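Local atomic coordinates of putative iron-regulated protein A (Parabacteroides distasonis ATCC 8503, PDB entry 4ECG), a protein that is of unknown function but belongs to the imelysin-like (M75 peptidase) family, binds calcium ions and has been proposed to be a metalloendopeptidase linked to iron regulation. Residues 119-122 with 128-131; 148-153 with 174-179. All blocks are in the same frame, centred on the assembly; numbering follows the deposited sequence.

Contact 1: residues 119-122 with 128-131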
loop_
_atom_site.group_PDB
_atom_site.type_symbol
_atom_site.label_atom_id
_atom_site.label_comp_id
_atom_site.label_asym_id
_atom_site.label_seq_id
_atom_site.Cartn_x
_atom_site.Cartn_y
_atom_site.Cartn_z
ATOM N N GLU A 119 15.579 15.182 -13.344
ATOM C CA GLU A 119 15.801 16.266 -14.297
ATOM C C GLU A 119 17.130 16.077 -15.032
ATOM O O GLU A 119 17.250 16.344 -16.246
ATOM C CB GLU A 119 15.772 17.620 -13.580
ATOM C CG GLU A 119 15.229 18.765 -14.426
ATOM C CD GLU A 119 15.329 20.114 -13.698
ATOM O OE1 GLU A 119 14.576 20.319 -12.704
ATOM O OE2 GLU A 119 16.168 20.969 -14.111
ATOM N N GLU A 120 18.121 15.604 -14.288
ATOM C CA GLU A 120 19.433 15.368 -14.816
ATOM C C GLU A 120 19.387 14.246 -15.855
ATOM O O GLU A 120 19.982 14.360 -16.935
ATOM C CB GLU A 120 20.401 15.032 -13.680
ATOM C CG GLU A 120 21.885 15.072 -14.036
ATOM C CD GLU A 120 22.733 14.404 -12.954
ATOM O OE1 GLU A 120 22.689 14.855 -11.792
ATOM O OE2 GLU A 120 23.403 13.402 -13.257
ATOM N N ILE A 121 18.688 13.169 -15.544
ATOM C CA ILE A 121 18.588 12.060 -16.482
ATOM C C ILE A 121 17.815 12.521 -17.762
ATOM O O ILE A 121 18.181 12.182 -18.882
ATOM C CB ILE A 121 17.933 10.810 -15.819
ATOM C CG1 ILE A 121 18.865 10.207 -14.778
ATOM C CG2 ILE A 121 17.607 9.754 -16.868
ATOM C CD1 ILE A 121 18.202 9.182 -13.896
ATOM N N ILE A 122 16.783 13.329 -17.595
ATOM C CA ILE A 122 16.049 13.810 -18.726
ATOM C C ILE A 122 17.000 14.576 -19.662
ATOM O O ILE A 122 16.856 14.492 -20.879
ATOM C CB ILE A 122 14.857 14.716 -18.310
ATOM C CG1 ILE A 122 13.799 13.869 -17.572
ATOM C CG2 ILE A 122 14.289 15.430 -19.539
ATOM C CD1 ILE A 122 12.704 14.682 -16.859
ATOM N N SER A 128 20.679 4.268 -17.256
ATOM C CA SER A 128 21.257 3.270 -16.341
ATOM C C SER A 128 21.162 3.609 -14.841
ATOM O O SER A 128 21.139 2.705 -14.004
ATOM C CB SER A 128 22.732 2.923 -16.710
ATOM O OG SER A 128 23.595 4.039 -16.633
ATOM N N LYS A 129 21.093 4.889 -14.512
ATOM C CA LYS A 129 20.983 5.307 -13.134
ATOM C C LYS A 129 19.648 4.892 -12.472
ATOM O O LYS A 129 19.516 4.987 -11.260
ATOM C CB LYS A 129 21.179 6.833 -13.027
ATOM C CG LYS A 129 22.589 7.349 -13.342
ATOM C CD LYS A 129 22.731 8.884 -13.162
ATOM C CE LYS A 129 23.221 9.368 -11.761
ATOM N NZ LYS A 129 22.226 9.440 -10.614
ATOM N N ILE A 130 18.649 4.471 -13.249
ATOM C CA ILE A 130 17.315 4.251 -12.712
ATOM C C ILE A 130 16.962 2.785 -12.522
ATOM O O ILE A 130 15.967 2.479 -11.879
ATOM C CB ILE A 130 16.244 4.962 -13.554
ATOM C CG1 ILE A 130 15.719 4.096 -14.674
ATOM C CG2 ILE A 130 16.771 6.306 -14.078
ATOM C CD1 ILE A 130 14.620 4.769 -15.472
ATOM N N SER A 131 17.793 1.893 -13.042
ATOM C CA SER A 131 17.464 0.490 -13.163
ATOM C C SER A 131 18.254 -0.334 -12.176
ATOM O O SER A 131 18.078 -1.517 -12.133
ATOM C CB SER A 131 17.798 0.019 -14.569
ATOM O OG SER A 131 19.204 0.166 -14.776
#

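Contact 2: residues 148-153 with 174-179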
loop_
_atom_site.group_PDB
_atom_site.type_symbol
_atom_site.label_atom_id
_atom_site.label_comp_id
_atom_site.label_asym_id
_atom_site.label_seq_id
_atom_site.Cartn_x
_atom_site.Cartn_y
_atom_site.Cartn_z
ATOM N N PHE A 148 6.060 4.175 -9.058
ATOM C CA PHE A 148 4.737 4.796 -9.287
ATOM C C PHE A 148 4.787 6.330 -9.353
ATOM O O PHE A 148 4.128 6.954 -10.167
ATOM C CB PHE A 148 3.776 4.473 -8.158
ATOM C CG PHE A 148 2.989 3.219 -8.332
ATOM C CD1 PHE A 148 1.796 3.241 -8.988
ATOM C CD2 PHE A 148 3.398 2.049 -7.725
ATOM C CE1 PHE A 148 1.030 2.117 -9.090
ATOM C CE2 PHE A 148 2.645 0.911 -7.817
ATOM C CZ PHE A 148 1.455 0.954 -8.515
ATOM N N HIS A 149 5.591 6.919 -8.506
ATOM C CA HIS A 149 5.560 8.377 -8.395
ATOM C C HIS A 149 6.366 9.089 -9.443
ATOM O O HIS A 149 6.089 10.245 -9.744
ATOM C CB HIS A 149 5.914 8.816 -6.974
ATOM C CG HIS A 149 4.944 8.282 -5.932
ATOM N ND1 HIS A 149 3.628 8.586 -5.943
ATOM C CD2 HIS A 149 5.130 7.394 -4.897
ATOM C CE1 HIS A 149 3.022 7.942 -4.953
ATOM N NE2 HIS A 149 3.943 7.213 -4.301
ATOM N N THR A 150 7.344 8.416 -10.045
ATOM C CA THR A 150 8.088 9.044 -11.123
ATOM C C THR A 150 7.157 9.050 -12.366
ATOM O O THR A 150 7.054 10.062 -13.042
ATOM C CB THR A 150 9.456 8.361 -11.405
ATOM O OG1 THR A 150 10.285 8.470 -10.257
ATOM C CG2 THR A 150 10.179 9.005 -12.591
ATOM N N ALA A 151 6.509 7.928 -12.658
ATOM C CA ALA A 151 5.489 7.828 -13.714
ATOM C C ALA A 151 4.382 8.903 -13.469
ATOM O O ALA A 151 4.055 9.660 -14.352
ATOM C CB ALA A 151 4.909 6.397 -13.755
ATOM N N GLU A 152 3.924 9.021 -12.228
ATOM C CA GLU A 152 2.862 9.951 -11.828
ATOM C C GLU A 152 3.238 11.353 -12.184
ATOM O O GLU A 152 2.419 12.117 -12.734
ATOM C CB GLU A 152 2.653 9.866 -10.299
ATOM C CG GLU A 152 1.385 10.528 -9.769
ATOM C CD GLU A 152 1.374 10.762 -8.263
ATOM O OE1 GLU A 152 2.392 10.467 -7.540
ATOM O OE2 GLU A 152 0.335 11.290 -7.828
ATOM N N LYS A 153 4.486 11.697 -11.847
ATOM C CA LYS A 153 4.970 13.057 -11.976
ATOM C C LYS A 153 4.992 13.450 -13.441
ATOM O O LYS A 153 4.762 14.599 -13.740
ATOM C CB LYS A 153 6.391 13.264 -11.389
ATOM C CG LYS A 153 6.696 14.755 -11.176
ATOM C CD LYS A 153 8.102 15.041 -10.602
ATOM C CE LYS A 153 8.388 16.536 -10.359
ATOM N NZ LYS A 153 8.499 17.357 -11.611
ATOM N N LEU A 174 10.093 10.768 -22.309
ATOM C CA LEU A 174 9.199 9.718 -22.791
ATOM C C LEU A 174 9.855 8.358 -22.660
ATOM O O LEU A 174 9.236 7.387 -22.201
ATOM C CB LEU A 174 8.796 9.947 -24.255
ATOM C CG LEU A 174 7.735 11.063 -24.408
ATOM C CD1 LEU A 174 7.721 11.546 -25.844
ATOM C CD2 LEU A 174 6.331 10.634 -23.960
ATOM N N GLU A 175 11.103 8.262 -23.074
ATOM C CA GLU A 175 11.800 7.010 -22.900
ATOM C C GLU A 175 11.933 6.666 -21.377
ATOM O O GLU A 175 11.834 5.498 -20.953
ATOM C CB GLU A 175 13.148 7.068 -23.617
ATOM C CG GLU A 175 13.870 5.738 -23.585
ATOM C CD GLU A 175 13.142 4.579 -24.318
ATOM O OE1 GLU A 175 12.333 4.870 -25.278
ATOM O OE2 GLU A 175 13.412 3.380 -23.928
ATOM N N TYR A 176 12.106 7.701 -20.550
ATOM C CA TYR A 176 12.230 7.520 -19.112
ATOM C C TYR A 176 10.935 6.873 -18.606
ATOM O O TYR A 176 10.964 5.828 -17.999
ATOM C CB TYR A 176 12.538 8.901 -18.498
ATOM C CG TYR A 176 13.070 8.929 -17.068
ATOM C CD1 TYR A 176 12.736 7.946 -16.116
ATOM C CD2 TYR A 176 13.874 9.971 -16.649
ATOM C CE1 TYR A 176 13.161 8.027 -14.801
ATOM C CE2 TYR A 176 14.318 10.024 -15.346
ATOM C CZ TYR A 176 13.980 9.049 -14.436
ATOM O OH TYR A 176 14.500 9.135 -13.164
ATOM N N LEU A 177 9.794 7.473 -18.953
ATOM C CA LEU A 177 8.457 6.980 -18.628
ATOM C C LEU A 177 8.265 5.512 -19.039
ATOM O O LEU A 177 7.668 4.728 -18.288
ATOM C CB LEU A 177 7.379 7.857 -19.275
ATOM C CG LEU A 177 5.889 7.444 -19.103
ATOM C CD1 LEU A 177 5.523 7.347 -17.600
ATOM C CD2 LEU A 177 4.893 8.345 -19.895
ATOM N N LYS A 178 8.740 5.145 -20.214
ATOM C CA LYS A 178 8.661 3.761 -20.689
ATOM C C LYS A 178 9.497 2.851 -19.787
ATOM O O LYS A 178 9.024 1.791 -19.370
ATOM C CB LYS A 178 9.188 3.656 -22.111
ATOM C CG LYS A 178 8.958 2.325 -22.824
ATOM C CD LYS A 178 9.823 2.148 -24.071
ATOM C CE LYS A 178 9.121 2.437 -25.400
ATOM N NZ LYS A 178 10.115 2.491 -26.555
ATOM N N LEU A 179 10.714 3.279 -19.443
ATOM C CA LEU A 179 11.604 2.427 -18.647
ATOM C C LEU A 179 11.086 2.210 -17.219
ATOM O O LEU A 179 11.125 1.100 -16.704
ATOM C CB LEU A 179 13.035 2.971 -18.643
ATOM C CG LEU A 179 13.730 2.833 -19.991
ATOM C CD1 LEU A 179 14.926 3.762 -20.000
ATOM C CD2 LEU A 179 14.129 1.372 -20.220
#

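Contact 1: residues 119-122 with 128-131
The chain leaving helix 115-124 doubles back on that helix here, and the meeting of Ile121 with Lys129 and Ile130 is a worked example of how one aliphatic side chain can tie a loop back onto the helix it has just left. The two segments are separated by five residues, and their backbones stay well apart, with 7.9 Å from Ile121 CA to Lys129 CA, so side chains do the touching. Ile121 carries the contact through its terminal methyl. CG1 stands anti to the carbonyl carbon (chi1 -69°), and the nearly extended second torsion (168°) sends CD1 out from the helix to the loop. There CD1 lies 3.9 Å from CB of Lys129, at the root of that long chain. It also approaches CG2 of Ile130 at a modelled 3.2 Å, a spacing too short for two methyls and therefore doubtful in detail, although the apolar pairing itself is clear. Ile121 crosses both partners at a slant. The loop isoleucine presents CG2 because its CG1 takes the place between backbone N and carbonyl carbon (chi1 89°).

Beyond CB, Lys129 extends toward the end of Glu120, bringing CE to 4.3 Å from Glu120 OE2, but bends in its last two torsions turn NZ away. The charged ends, Lys129 NZ and Glu120 OE2, remain 4.9 Å apart, too far for a salt bridge. Phe127 and Leu145 also touch Ile121, while the carbonyl oxygen of Ile130 accepts a hydrogen bond from Arg146 NH1. The chemistry thus divides by depth: buried isoleucine methyls join the loop to the helix by apolar contact, and at the more exposed margin the opposite charges of Glu120 and Lys129 probably add a mild, undirected attraction.

Contact 2: residues 148-153 with 174-179
ND1 of His149 donates a 2.8 Å hydrogen bond to OE1 of Glu152 on one flank of helix 147-155, while Thr150 and Ala151 of the same turn pack against Tyr176 and Leu177 of helix 171-196. The histidine and glutamate belong to the GxHxxE sequence motif of imelysin-like proteins. Their bond is nearly straight, 171° at the hydrogen. Glu152 OE1 lies in the plane of the imidazole and is met on its syn side, with the donor 33° out of the carboxylate plane. Further bonds hold both groups: His149 NE2 pairs with Glu277 OE2, and Glu152 OE2 with the hydroxyl of Ser281. The imidazole is therefore fixed in its rotation from both nitrogens.

The helix-helix contact is buried and apolar, and the small Ala151 lets the helices come close, 5.8 Å separating Ala151 CA from Leu177 CA. Thr150 divides its two branches between different tasks. OG1 bonds back to the carbonyl oxygen of Arg146, whereas CG2, anti to the backbone N (chi1 -63° for OG1), reaches CE1 of Tyr176 at 3.8 Å, coming obliquely to the ring. Their side chains cross at about a right angle. Tyr176 is anchored at its far end, where OH is hydrogen-bonded to the carbonyl oxygen of Leu145. Next along the chain from Tyr176, Leu177 uses a single methyl against the alanine: CD1 sits 3.9 Å from Ala151 CA and 4.0 Å from Ala151 CB.

Overall arrangement
Contacts 1 and 2 follow one another along the chain, their centres 11 Å apart, and Tyr176 joins them. Its ring, which meets Thr150 in contact 2, also receives the isoleucines of contact 1: Ile130 CD1 lies 3.6 Å from Tyr176 CE1, and Ile121 CG2 lies 3.6 Å from Tyr176 CE2. Helix 171-196 thereby packs against helix 115-124, the loop after it and helix 147-155. Each contact lies near a different calcium site: the side chain of Thr150 is about 9 Å from that of the calcium ligand Asp109, that of Lys129 about 11 Å from that of Asp135. Contact 1 is centred farther from the chain's centre, about 25 Å against 19 Å.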